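Local coordinates for putative uncharacterized protein (Ustilago maydis, PDB 4GNX) that binds single-stranded DNA as a subunit of replication protein A, probably through its several OB-fold domains, at residues 39-44 against 63-68; 294-299 against 400-405; 363-368 against 421-426. All coordinates share one frame; numbering follows the deposited sequence.

Contact 1 of 3, residues 39-44 against 63-68; sequences KLFSVN and RFYPLL. With nucleotides of chain G.
Phe41, on the OB-fold strand 39-46, turns its ring toward Tyr65, in the helical connection that follows strand 51-57, and the two residues show how a barrel strand can be joined to a helical connection by apolar contacts, without a hydrogen bond across the two segments. The rings form an offset edge-to-face (T-shaped) pair, with centroids of Phe41 and Tyr65 5.3 Å apart and planes at 84°. The edge of the tyrosine does the touching: Tyr65 CD1 lies 3.5 Å from Phe41 CD1, and Tyr65 CE1 follows at 4.0 Å from the same atom. Phe41 CG stands between its own backbone N and carbonyl carbon (chi1 85°), which turns one ring face beneath Tyr65 CA. At the rim of the phenylalanine, near the ring plane, Leu68 CD1 approaches Phe41 CZ at 4.2 Å, while Phe64 CB comes to 4.4 Å from Phe41 CZ. Two residues along the strand, Val43 follows the same direction, and its CG2 meets Leu68 CD1 at 4.3 Å; one leucine methyl thus serves both strand residues.

Lys25 of strand 17-30 ties down the turn, giving hydrogen bonds to the carbonyl oxygens of Tyr65 and Leu68 and a cation-pi contact to the tyrosine ring. In this protein the DNA is close by: Leu40, the residue before Phe41, places CD2 3.8 Å from O4' of DT3 of chain G. Hydrophobic packing of the helical connection between the third and fourth strands, 51-57 and 73-77, against the barrel is characteristic of the OB fold.

Contact 2 of 3, residues 294-299 against 400-405; sequences VRATVV and YMFNCR. With nucleotides of chain G.
Phe402 runs its ring alongside the neighbouring strand, touching Val294, Ala296 and Val298 in turn, and illustrates how one aromatic can span several residues across an antiparallel pair. Its CG lies anti to the carbonyl carbon (chi1 -69°), directing the ring along strand 294-299. Phe402 CB begins 3.6 Å from Val294 O, and CD1 of the ring is equally near, 3.6 Å from Val294 O. Farther out, Phe402 CE1 lies 3.7 Å from Ala296 O and also meets Ala296 CB, and at the tip Phe402 CZ meets Val298 CG2 at 4.1 Å, with the valine methyl at the ring edge, near its plane. Tyr400 CB covers one face of the same ring, toward its rim. The same methyl, Val298 CG2, also lies 4.2 Å from Tyr400 CE1.

Four backbone hydrogen bonds hold the frame. Phe402 N gives to Val294 O at 2.9 Å and Val294 N gives to Phe402 O; Ala296 and Tyr400 repeat the exchange, with Tyr400 N to Ala296 O nearly straight at 172°. Between these hydrogen-bonded pairs, Arg295 and Met401 form a non-hydrogen-bonded pair facing the reverse side of the sheet, where the bent Met401 side chain brings SD to 3.8 Å from Arg295 N. The strand segments diverge from strict antiparallelism, their directions 126° apart, as suits a strongly curved sheet. Farther along, the poorly ordered Arg405 extends toward DT10 and DT11 of chain G.

Strand 398-411 lies between strands 290-310 and 414-426, so Phe402 also packs on Ile421 and Ala424; Val350, on strand 341-352 beyond 290-310, touches the ring as well, while Arg295, on the reverse side, makes a weak, long ion pair with Glu435 of helix 429-441.

Contact 3 of 3, residues 363-368 against 421-426; sequences NEDATQ and ISRAAP
Asp365 and Gln368, one turn apart on helix 363-370, both grip the backbone of Ala424, an instance of polar side chains docking a helix onto a strand through main-chain groups. The hydrogen bonds come first. Ala424 N gives to Asp365 OD1 at 3.1 Å, approaching from above the carboxylate, 54° out of its plane. Ala424 O in turn accepts from Gln368 NE2 at 2.6 Å, with the nitrogen in the carbonyl plane but the oxygen tilted from the plane of the glutamine amide. Both peptide groups flanking one buried alanine are thereby engaged by the helix. Asp365 CG sits beside its own backbone N (chi1 -70°) and Gln368 continues extended beyond CG, which brings two residues of unequal length to the same strand residue.

Van der Waals contacts are sparse. Ile421 CG2 packs against Asp365 CB at 4.1 Å, carbon to carbon, and Ala424 CB lies 4.1 Å from Gln368 NE2.

As for charge, Arg423 NE is 6.1 Å from Asp365 OD1, not in contact, so any attraction is probably modest.

The strand is irregular here: Ser422 and Arg423 both face Asn403 in a classic beta bulge, and Ser422 OG bonds to Asn403 O. The chain turns a corner at Ser422; just before it, Ile421 pairs through its backbone with Ser360 of strand 355-362. A helix connecting the third and fourth strands and laid against the barrel, as helix 363-370 begins to do after strand 355-362, is the arrangement expected of an OB fold.

How the contacts relate
Contact 1 comes first along the chain and closes before the others open; it lies in the N-terminal OB-fold domain, its centre about 42 Å from that of contact 2 and about 50 Å from that of contact 3, across the chain's centre. Contacts 2 and 3 share the C-terminal domain, their centres about 10 Å apart and their segments alternating in sequence. They meet where strands 398-411 and 414-426 adjoin in one antiparallel sheet. Contacts 1 and 3 both set a strand against the helical connection following their domain's third strand, but at different strands and by different chemistry. Nucleotides of chain G lie near both domains, consistent with one DNA strand running across successive OB folds.

Contact 1 of 3, residues 39-44 against 63-68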
loop_
_atom_site.group_PDB
_atom_site.type_symbol
_atom_site.label_atom_id
_atom_site.label_comp_id
_atom_site.label_asym_id
_atom_site.label_seq_id
_atom_site.Cartn_x
_atom_site.Cartn_y
_atom_site.Cartn_z
ATOM N N LYS C 39 -20.670 21.966 7.500
ATOM C CA LYS C 39 -20.603 21.755 6.053
ATOM C C LYS C 39 -19.420 22.419 5.348
ATOM O O LYS C 39 -18.844 23.395 5.831
ATOM C CB LYS C 39 -21.918 22.152 5.373
ATOM C CG LYS C 39 -22.285 23.624 5.464
ATOM C CD LYS C 39 -23.511 23.902 4.610
ATOM C CE LYS C 39 -24.157 25.234 4.953
ATOM N NZ LYS C 39 -25.112 25.633 3.880
ATOM N N LEU C 40 -19.076 21.874 4.188
ATOM C CA LEU C 40 -17.971 22.385 3.405
ATOM C C LEU C 40 -18.012 21.915 1.962
ATOM O O LEU C 40 -18.769 21.015 1.598
ATOM C CB LEU C 40 -16.648 21.954 4.019
ATOM C CG LEU C 40 -16.264 20.481 3.904
ATOM C CD1 LEU C 40 -15.523 20.192 2.611
ATOM C CD2 LEU C 40 -15.395 20.107 5.092
ATOM N N PHE C 41 -17.185 22.534 1.142
ATOM C CA PHE C 41 -17.025 22.077 -0.214
ATOM C C PHE C 41 -15.658 22.539 -0.651
ATOM O O PHE C 41 -15.001 23.329 0.036
ATOM C CB PHE C 41 -18.100 22.667 -1.129
ATOM C CG PHE C 41 -17.749 24.017 -1.665
ATOM C CD1 PHE C 41 -17.392 24.178 -3.001
ATOM C CD2 PHE C 41 -17.734 25.135 -0.832
ATOM C CE1 PHE C 41 -17.044 25.433 -3.498
ATOM C CE2 PHE C 41 -17.400 26.390 -1.332
ATOM C CZ PHE C 41 -17.053 26.540 -2.663
ATOM N N SER C 42 -15.231 22.059 -1.799
ATOM C CA SER C 42 -13.960 22.477 -2.304
ATOM C C SER C 42 -13.937 22.488 -3.800
ATOM O O SER C 42 -14.726 21.843 -4.475
ATOM C CB SER C 42 -12.854 21.568 -1.792
ATOM O OG SER C 42 -12.982 20.286 -2.366
ATOM N N VAL C 43 -12.972 23.223 -4.305
ATOM C CA VAL C 43 -12.826 23.455 -5.709
ATOM C C VAL C 43 -11.347 23.322 -6.031
ATOM O O VAL C 43 -10.487 23.644 -5.190
ATOM C CB VAL C 43 -13.320 24.879 -6.001
ATOM C CG1 VAL C 43 -12.302 25.687 -6.797
ATOM C CG2 VAL C 43 -14.693 24.851 -6.655
ATOM N N ASN C 44 -11.039 22.824 -7.219
ATOM C CA ASN C 44 -9.662 22.831 -7.670
ATOM C C ASN C 44 -9.497 23.932 -8.696
ATOM O O ASN C 44 -10.416 24.207 -9.478
ATOM C CB ASN C 44 -9.224 21.461 -8.208
ATOM C CG ASN C 44 -8.872 20.468 -7.099
ATOM O OD1 ASN C 44 -9.059 20.736 -5.912
ATOM N ND2 ASN C 44 -8.363 19.303 -7.489
ATOM N N ARG C 63 -22.289 31.313 0.390
ATOM C CA ARG C 63 -21.817 32.448 -0.360
ATOM C C ARG C 63 -21.226 32.078 -1.720
ATOM O O ARG C 63 -21.476 32.765 -2.708
ATOM C CB ARG C 63 -20.814 33.243 0.475
ATOM C CG ARG C 63 -21.452 33.914 1.676
ATOM C CD ARG C 63 -20.486 34.769 2.476
ATOM N NE ARG C 63 -19.867 35.834 1.689
ATOM C CZ ARG C 63 -18.551 36.046 1.609
ATOM N NH1 ARG C 63 -17.700 35.275 2.282
ATOM N NH2 ARG C 63 -18.079 37.046 0.865
ATOM N N PHE C 64 -20.462 30.992 -1.787
ATOM C CA PHE C 64 -19.687 30.726 -2.999
ATOM C C PHE C 64 -20.005 29.464 -3.787
ATOM O O PHE C 64 -19.670 29.389 -4.975
ATOM C CB PHE C 64 -18.199 30.796 -2.689
ATOM C CG PHE C 64 -17.798 32.070 -2.011
ATOM C CD1 PHE C 64 -18.044 33.303 -2.611
ATOM C CD2 PHE C 64 -17.192 32.049 -0.770
ATOM C CE1 PHE C 64 -17.680 34.486 -1.984
ATOM C CE2 PHE C 64 -16.820 33.228 -0.147
ATOM C CZ PHE C 64 -17.066 34.446 -0.753
ATOM N N TYR C 65 -20.642 28.481 -3.148
ATOM C CA TYR C 65 -20.937 27.239 -3.849
ATOM C C TYR C 65 -21.735 27.520 -5.118
ATOM O O TYR C 65 -21.345 27.062 -6.196
ATOM C CB TYR C 65 -21.645 26.194 -2.982
ATOM C CG TYR C 65 -21.804 24.876 -3.713
ATOM C CD1 TYR C 65 -20.762 23.942 -3.736
ATOM C CD2 TYR C 65 -22.972 24.574 -4.414
ATOM C CE1 TYR C 65 -20.890 22.735 -4.414
ATOM C CE2 TYR C 65 -23.105 23.374 -5.099
ATOM C CZ TYR C 65 -22.063 22.459 -5.096
ATOM O OH TYR C 65 -22.186 21.264 -5.772
ATOM N N PRO C 66 -22.839 28.291 -5.000
ATOM C CA PRO C 66 -23.603 28.601 -6.207
ATOM C C PRO C 66 -22.751 29.370 -7.203
ATOM O O PRO C 66 -22.841 29.137 -8.399
ATOM C CB PRO C 66 -24.733 29.490 -5.686
ATOM C CG PRO C 66 -24.853 29.154 -4.242
ATOM C CD PRO C 66 -23.445 28.906 -3.806
ATOM N N LEU C 67 -21.896 30.241 -6.691
ATOM C CA LEU C 67 -21.124 31.171 -7.505
ATOM C C LEU C 67 -20.050 30.548 -8.401
ATOM O O LEU C 67 -19.713 31.103 -9.442
ATOM C CB LEU C 67 -20.494 32.229 -6.589
ATOM C CG LEU C 67 -19.693 33.406 -7.146
ATOM C CD1 LEU C 67 -20.463 34.168 -8.220
ATOM C CD2 LEU C 67 -19.310 34.330 -6.005
ATOM N N LEU C 68 -19.499 29.408 -7.999
ATOM C CA LEU C 68 -18.363 28.844 -8.729
ATOM C C LEU C 68 -18.775 27.636 -9.557
ATOM O O LEU C 68 -19.350 26.686 -9.032
ATOM C CB LEU C 68 -17.233 28.472 -7.764
ATOM C CG LEU C 68 -16.500 29.572 -6.990
ATOM C CD1 LEU C 68 -15.764 28.959 -5.807
ATOM C CD2 LEU C 68 -15.536 30.333 -7.889
ATOM P P DT G 3 -12.828 17.690 10.928
ATOM O OP1 DT G 3 -13.542 16.943 11.996
ATOM O OP2 DT G 3 -11.365 17.527 10.764
ATOM O "O5'" DT G 3 -13.529 17.327 9.546
ATOM C "C5'" DT G 3 -14.917 16.954 9.531
ATOM C "C4'" DT G 3 -15.240 16.225 8.250
ATOM O "O4'" DT G 3 -14.737 16.996 7.136
ATOM C "C3'" DT G 3 -14.612 14.836 8.126
ATOM O "O3'" DT G 3 -15.601 13.936 7.616
ATOM C "C2'" DT G 3 -13.477 15.043 7.138
ATOM C "C1'" DT G 3 -14.040 16.135 6.257
ATOM N N1 DT G 3 -13.043 16.942 5.529
ATOM C C2 DT G 3 -12.903 16.720 4.176
ATOM O O2 DT G 3 -13.545 15.878 3.568
ATOM N N3 DT G 3 -11.965 17.514 3.561
ATOM C C4 DT G 3 -11.183 18.492 4.148
ATOM O O4 DT G 3 -10.390 19.132 3.463
ATOM C C5 DT G 3 -11.390 18.678 5.572
ATOM C C7 DT G 3 -10.589 19.713 6.296
ATOM C C6 DT G 3 -12.299 17.905 6.179
#

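Contact 2 of 3, residues 294-299 against 400-405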
loop_
_atom_site.group_PDB
_atom_site.type_symbol
_atom_site.label_atom_id
_atom_site.label_comp_id
_atom_site.label_asym_id
_atom_site.label_seq_id
_atom_site.Cartn_x
_atom_site.Cartn_y
_atom_site.Cartn_z
ATOM N N VAL C 294 -5.030 -8.888 1.529
ATOM C CA VAL C 294 -4.348 -8.463 2.759
ATOM C C VAL C 294 -2.841 -8.757 2.711
ATOM O O VAL C 294 -2.419 -9.871 2.428
ATOM C CB VAL C 294 -4.980 -9.098 4.020
ATOM C CG1 VAL C 294 -4.104 -8.912 5.235
ATOM C CG2 VAL C 294 -6.302 -8.453 4.326
ATOM N N ARG C 295 -2.034 -7.739 2.966
ATOM C CA ARG C 295 -0.613 -7.946 3.213
ATOM C C ARG C 295 -0.518 -8.406 4.660
ATOM O O ARG C 295 -0.925 -7.665 5.559
ATOM C CB ARG C 295 0.147 -6.634 3.054
ATOM C CG ARG C 295 1.582 -6.817 2.621
ATOM C CD ARG C 295 2.467 -5.582 2.790
ATOM N NE ARG C 295 2.002 -4.326 2.185
ATOM C CZ ARG C 295 1.890 -4.095 0.879
ATOM N NH1 ARG C 295 2.151 -5.038 -0.019
ATOM N NH2 ARG C 295 1.488 -2.905 0.465
ATOM N N ALA C 296 -0.026 -9.620 4.897
ATOM C CA ALA C 296 0.145 -10.108 6.266
ATOM C C ALA C 296 1.328 -11.041 6.406
ATOM O O ALA C 296 1.861 -11.534 5.399
ATOM C CB ALA C 296 -1.116 -10.773 6.769
ATOM N N THR C 297 1.741 -11.269 7.650
ATOM C CA THR C 297 2.897 -12.100 7.925
ATOM C C THR C 297 2.421 -13.391 8.532
ATOM O O THR C 297 1.599 -13.373 9.457
ATOM C CB THR C 297 3.852 -11.436 8.923
ATOM O OG1 THR C 297 4.336 -10.204 8.373
ATOM C CG2 THR C 297 5.015 -12.330 9.214
ATOM N N VAL C 298 2.933 -14.514 8.029
ATOM C CA VAL C 298 2.611 -15.773 8.657
ATOM C C VAL C 298 3.312 -15.795 10.004
ATOM O O VAL C 298 4.530 -15.691 10.084
ATOM C CB VAL C 298 2.950 -17.009 7.790
ATOM C CG1 VAL C 298 2.796 -18.288 8.600
ATOM C CG2 VAL C 298 2.041 -17.068 6.573
ATOM N N VAL C 299 2.508 -15.903 11.054
ATOM C CA VAL C 299 2.974 -15.989 12.435
ATOM C C VAL C 299 2.910 -17.425 12.993
ATOM O O VAL C 299 3.694 -17.776 13.874
ATOM C CB VAL C 299 2.143 -15.026 13.300
ATOM C CG1 VAL C 299 1.954 -15.542 14.707
ATOM C CG2 VAL C 299 2.769 -13.651 13.302
ATOM N N TYR C 400 3.218 -12.075 2.878
ATOM C CA TYR C 400 2.503 -12.365 1.626
ATOM C C TYR C 400 1.387 -11.408 1.325
ATOM O O TYR C 400 0.762 -10.877 2.237
ATOM C CB TYR C 400 1.888 -13.779 1.649
ATOM C CG TYR C 400 2.894 -14.877 1.778
ATOM C CD1 TYR C 400 3.355 -15.282 3.020
ATOM C CD2 TYR C 400 3.398 -15.483 0.660
ATOM C CE1 TYR C 400 4.296 -16.273 3.139
ATOM C CE2 TYR C 400 4.339 -16.482 0.760
ATOM C CZ TYR C 400 4.782 -16.874 2.000
ATOM O OH TYR C 400 5.714 -17.880 2.075
ATOM N N MET C 401 1.125 -11.210 0.038
ATOM C CA MET C 401 -0.164 -10.709 -0.388
ATOM C C MET C 401 -1.102 -11.891 -0.446
ATOM O O MET C 401 -0.820 -12.876 -1.119
ATOM C CB MET C 401 -0.092 -10.024 -1.744
ATOM C CG MET C 401 0.058 -8.502 -1.672
ATOM S SD MET C 401 -1.247 -7.627 -0.761
ATOM C CE MET C 401 -2.702 -8.500 -1.345
ATOM N N PHE C 402 -2.205 -11.805 0.282
ATOM C CA PHE C 402 -3.182 -12.880 0.315
ATOM C C PHE C 402 -4.478 -12.468 -0.358
ATOM O O PHE C 402 -5.081 -11.455 -0.022
ATOM C CB PHE C 402 -3.510 -13.260 1.762
ATOM C CG PHE C 402 -2.401 -13.934 2.494
ATOM C CD1 PHE C 402 -1.745 -13.277 3.523
ATOM C CD2 PHE C 402 -2.038 -15.238 2.186
ATOM C CE1 PHE C 402 -0.721 -13.891 4.221
ATOM C CE2 PHE C 402 -1.019 -15.866 2.877
ATOM C CZ PHE C 402 -0.359 -15.193 3.901
ATOM N N ASN C 403 -4.916 -13.274 -1.299
ATOM C CA ASN C 403 -6.195 -13.056 -1.926
ATOM C C ASN C 403 -7.191 -14.025 -1.317
ATOM O O ASN C 403 -6.995 -15.242 -1.343
ATOM C CB ASN C 403 -6.088 -13.254 -3.438
ATOM C CG ASN C 403 -7.314 -12.762 -4.162
ATOM O OD1 ASN C 403 -7.923 -11.780 -3.744
ATOM N ND2 ASN C 403 -7.700 -13.445 -5.241
ATOM N N CYS C 404 -8.261 -13.488 -0.756
ATOM C CA CYS C 404 -9.172 -14.310 0.023
ATOM C C CYS C 404 -10.631 -14.122 -0.297
ATOM O O CYS C 404 -11.060 -13.064 -0.765
ATOM C CB CYS C 404 -9.013 -14.030 1.514
ATOM S SG CYS C 404 -7.321 -13.955 2.099
ATOM N N ARG C 405 -11.383 -15.176 -0.006
ATOM C CA ARG C 405 -12.827 -15.118 0.094
ATOM C C ARG C 405 -13.200 -15.319 1.566
ATOM O O ARG C 405 -12.447 -15.931 2.335
ATOM C CB ARG C 405 -13.475 -16.184 -0.798
ATOM C CG ARG C 405 -12.630 -17.444 -0.986
ATOM C CD ARG C 405 -13.262 -18.432 -1.958
ATOM N NE ARG C 405 -14.457 -19.053 -1.390
ATOM C CZ ARG C 405 -15.389 -19.701 -2.090
ATOM N NH1 ARG C 405 -15.291 -19.828 -3.412
ATOM N NH2 ARG C 405 -16.439 -20.224 -1.464
ATOM P P DT G 11 -13.922 -20.526 -7.412
ATOM O OP1 DT G 11 -13.407 -20.746 -6.035
ATOM O OP2 DT G 11 -12.962 -20.201 -8.498
ATOM O "O5'" DT G 11 -14.754 -21.807 -7.878
ATOM C "C5'" DT G 11 -15.094 -22.893 -6.979
ATOM C "C4'" DT G 11 -13.926 -23.834 -6.780
ATOM O "O4'" DT G 11 -13.686 -23.992 -5.367
ATOM C "C3'" DT G 11 -14.127 -25.260 -7.288
ATOM O "O3'" DT G 11 -12.871 -25.902 -7.581
ATOM C "C2'" DT G 11 -14.846 -25.926 -6.128
ATOM C "C1'" DT G 11 -14.292 -25.197 -4.903
ATOM N N1 DT G 11 -15.293 -24.826 -3.896
ATOM C C2 DT G 11 -14.843 -24.325 -2.696
ATOM O O2 DT G 11 -13.659 -24.200 -2.427
ATOM N N3 DT G 11 -15.836 -23.977 -1.814
ATOM C C4 DT G 11 -17.201 -24.071 -2.013
ATOM O O4 DT G 11 -17.973 -23.718 -1.125
ATOM C C5 DT G 11 -17.602 -24.596 -3.300
ATOM C C7 DT G 11 -19.059 -24.734 -3.607
ATOM C C6 DT G 11 -16.640 -24.936 -4.167
ATOM P P DT G 10 -18.679 -14.755 -9.531
ATOM O OP1 DT G 10 -18.555 -14.848 -11.011
ATOM O OP2 DT G 10 -19.858 -15.360 -8.859
ATOM O "O5'" DT G 10 -17.360 -15.409 -8.908
ATOM C "C5'" DT G 10 -16.962 -16.768 -9.228
ATOM C "C4'" DT G 10 -16.365 -17.453 -8.017
ATOM O "O4'" DT G 10 -17.310 -17.410 -6.921
ATOM C "C3'" DT G 10 -16.012 -18.934 -8.190
ATOM O "O3'" DT G 10 -14.916 -19.260 -7.322
ATOM C "C2'" DT G 10 -17.246 -19.637 -7.656
ATOM C "C1'" DT G 10 -17.616 -18.731 -6.494
ATOM N N1 DT G 10 -19.037 -18.767 -6.093
ATOM C C2 DT G 10 -19.416 -19.680 -5.134
ATOM O O2 DT G 10 -18.639 -20.465 -4.616
ATOM N N3 DT G 10 -20.750 -19.643 -4.807
ATOM C C4 DT G 10 -21.716 -18.802 -5.327
ATOM O O4 DT G 10 -22.876 -18.886 -4.934
ATOM C C5 DT G 10 -21.246 -17.867 -6.325
ATOM C C7 DT G 10 -22.221 -16.918 -6.948
ATOM C C6 DT G 10 -19.948 -17.895 -6.653
#

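Contact 3 of 3, residues 363-368 against 421-426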
loop_
_atom_site.group_PDB
_atom_site.type_symbol
_atom_site.label_atom_id
_atom_site.label_comp_id
_atom_site.label_asym_id
_atom_site.label_seq_id
_atom_site.Cartn_x
_atom_site.Cartn_y
_atom_site.Cartn_z
ATOM N N ASN C 363 -4.059 -27.366 -1.169
ATOM C CA ASN C 363 -2.841 -27.979 -1.700
ATOM C C ASN C 363 -1.885 -27.055 -2.476
ATOM O O ASN C 363 -0.686 -27.038 -2.205
ATOM C CB ASN C 363 -3.187 -29.239 -2.505
ATOM C CG ASN C 363 -1.987 -30.149 -2.719
ATOM O OD1 ASN C 363 -1.565 -30.368 -3.854
ATOM N ND2 ASN C 363 -1.422 -30.668 -1.631
ATOM N N GLU C 364 -2.415 -26.277 -3.414
ATOM C CA GLU C 364 -1.574 -25.426 -4.252
ATOM C C GLU C 364 -0.895 -24.346 -3.418
ATOM O O GLU C 364 0.335 -24.307 -3.315
ATOM C CB GLU C 364 -2.383 -24.785 -5.389
ATOM C CG GLU C 364 -3.048 -25.765 -6.352
ATOM C CD GLU C 364 -4.428 -26.240 -5.892
ATOM O OE1 GLU C 364 -4.779 -26.060 -4.688
ATOM O OE2 GLU C 364 -5.166 -26.810 -6.743
ATOM N N ASP C 365 -1.707 -23.493 -2.803
ATOM C CA ASP C 365 -1.217 -22.332 -2.049
ATOM C C ASP C 365 -0.456 -22.689 -0.771
ATOM O O ASP C 365 0.485 -21.990 -0.377
ATOM C CB ASP C 365 -2.377 -21.366 -1.752
ATOM C CG ASP C 365 -2.884 -20.646 -3.019
ATOM O OD1 ASP C 365 -2.144 -19.804 -3.584
ATOM O OD2 ASP C 365 -4.024 -20.923 -3.456
ATOM N N ALA C 366 -0.848 -23.782 -0.127
ATOM C CA ALA C 366 -0.137 -24.216 1.063
ATOM C C ALA C 366 1.252 -24.763 0.755
ATOM O O ALA C 366 2.134 -24.726 1.615
ATOM C CB ALA C 366 -0.962 -25.218 1.851
ATOM N N THR C 367 1.450 -25.239 -0.478
ATOM C CA THR C 367 2.745 -25.790 -0.887
ATOM C C THR C 367 3.841 -24.734 -0.922
ATOM O O THR C 367 4.941 -24.966 -0.427
ATOM C CB THR C 367 2.681 -26.535 -2.235
ATOM O OG1 THR C 367 1.831 -27.676 -2.106
ATOM C CG2 THR C 367 4.057 -27.015 -2.648
ATOM N N GLN C 368 3.539 -23.580 -1.500
ATOM C CA GLN C 368 4.495 -22.482 -1.505
ATOM C C GLN C 368 4.653 -21.877 -0.121
ATOM O O GLN C 368 5.693 -21.314 0.206
ATOM C CB GLN C 368 4.100 -21.405 -2.507
ATOM C CG GLN C 368 2.679 -20.901 -2.335
ATOM C CD GLN C 368 2.477 -19.512 -2.910
ATOM O OE1 GLN C 368 3.344 -18.630 -2.779
ATOM N NE2 GLN C 368 1.320 -19.301 -3.547
ATOM N N ILE C 421 -7.791 -18.825 1.489
ATOM C CA ILE C 421 -6.800 -18.291 0.593
ATOM C C ILE C 421 -7.088 -18.848 -0.796
ATOM O O ILE C 421 -7.197 -20.054 -0.972
ATOM C CB ILE C 421 -5.378 -18.646 1.074
ATOM C CG1 ILE C 421 -5.112 -17.955 2.425
ATOM C CG2 ILE C 421 -4.347 -18.205 0.051
ATOM C CD1 ILE C 421 -4.024 -18.559 3.293
ATOM N N SER C 422 -7.254 -17.958 -1.765
ATOM C CA SER C 422 -7.371 -18.357 -3.154
ATOM C C SER C 422 -6.031 -18.191 -3.893
ATOM O O SER C 422 -5.642 -19.038 -4.706
ATOM C CB SER C 422 -8.514 -17.606 -3.840
ATOM O OG SER C 422 -8.381 -16.212 -3.687
ATOM N N ARG C 423 -5.325 -17.099 -3.615
ATOM C CA ARG C 423 -3.926 -16.982 -4.029
ATOM C C ARG C 423 -3.114 -16.335 -2.938
ATOM O O ARG C 423 -3.595 -15.458 -2.245
ATOM C CB ARG C 423 -3.773 -16.184 -5.326
ATOM C CG ARG C 423 -2.682 -16.733 -6.238
ATOM C CD ARG C 423 -2.308 -15.784 -7.373
ATOM N NE ARG C 423 -1.145 -14.935 -7.062
ATOM C CZ ARG C 423 -0.384 -14.326 -7.977
ATOM N NH1 ARG C 423 -0.656 -14.471 -9.274
ATOM N NH2 ARG C 423 0.654 -13.579 -7.601
ATOM N N ALA C 424 -1.886 -16.796 -2.771
ATOM C CA ALA C 424 -0.911 -16.100 -1.939
ATOM C C ALA C 424 0.338 -15.798 -2.765
ATOM O O ALA C 424 0.954 -16.690 -3.322
ATOM C CB ALA C 424 -0.563 -16.923 -0.716
ATOM N N ALA C 425 0.683 -14.530 -2.883
ATOM C CA ALA C 425 1.899 -14.152 -3.591
ATOM C C ALA C 425 2.870 -13.561 -2.589
ATOM O O ALA C 425 2.447 -12.885 -1.654
ATOM C CB ALA C 425 1.589 -13.157 -4.691
ATOM N N PRO C 426 4.174 -13.836 -2.761
ATOM C CA PRO C 426 5.174 -13.246 -1.857
ATOM C C PRO C 426 5.283 -11.746 -2.131
ATOM O O PRO C 426 5.211 -11.329 -3.279
ATOM C CB PRO C 426 6.457 -13.969 -2.249
ATOM C CG PRO C 426 6.249 -14.312 -3.691
ATOM C CD PRO C 426 4.793 -14.639 -3.832
#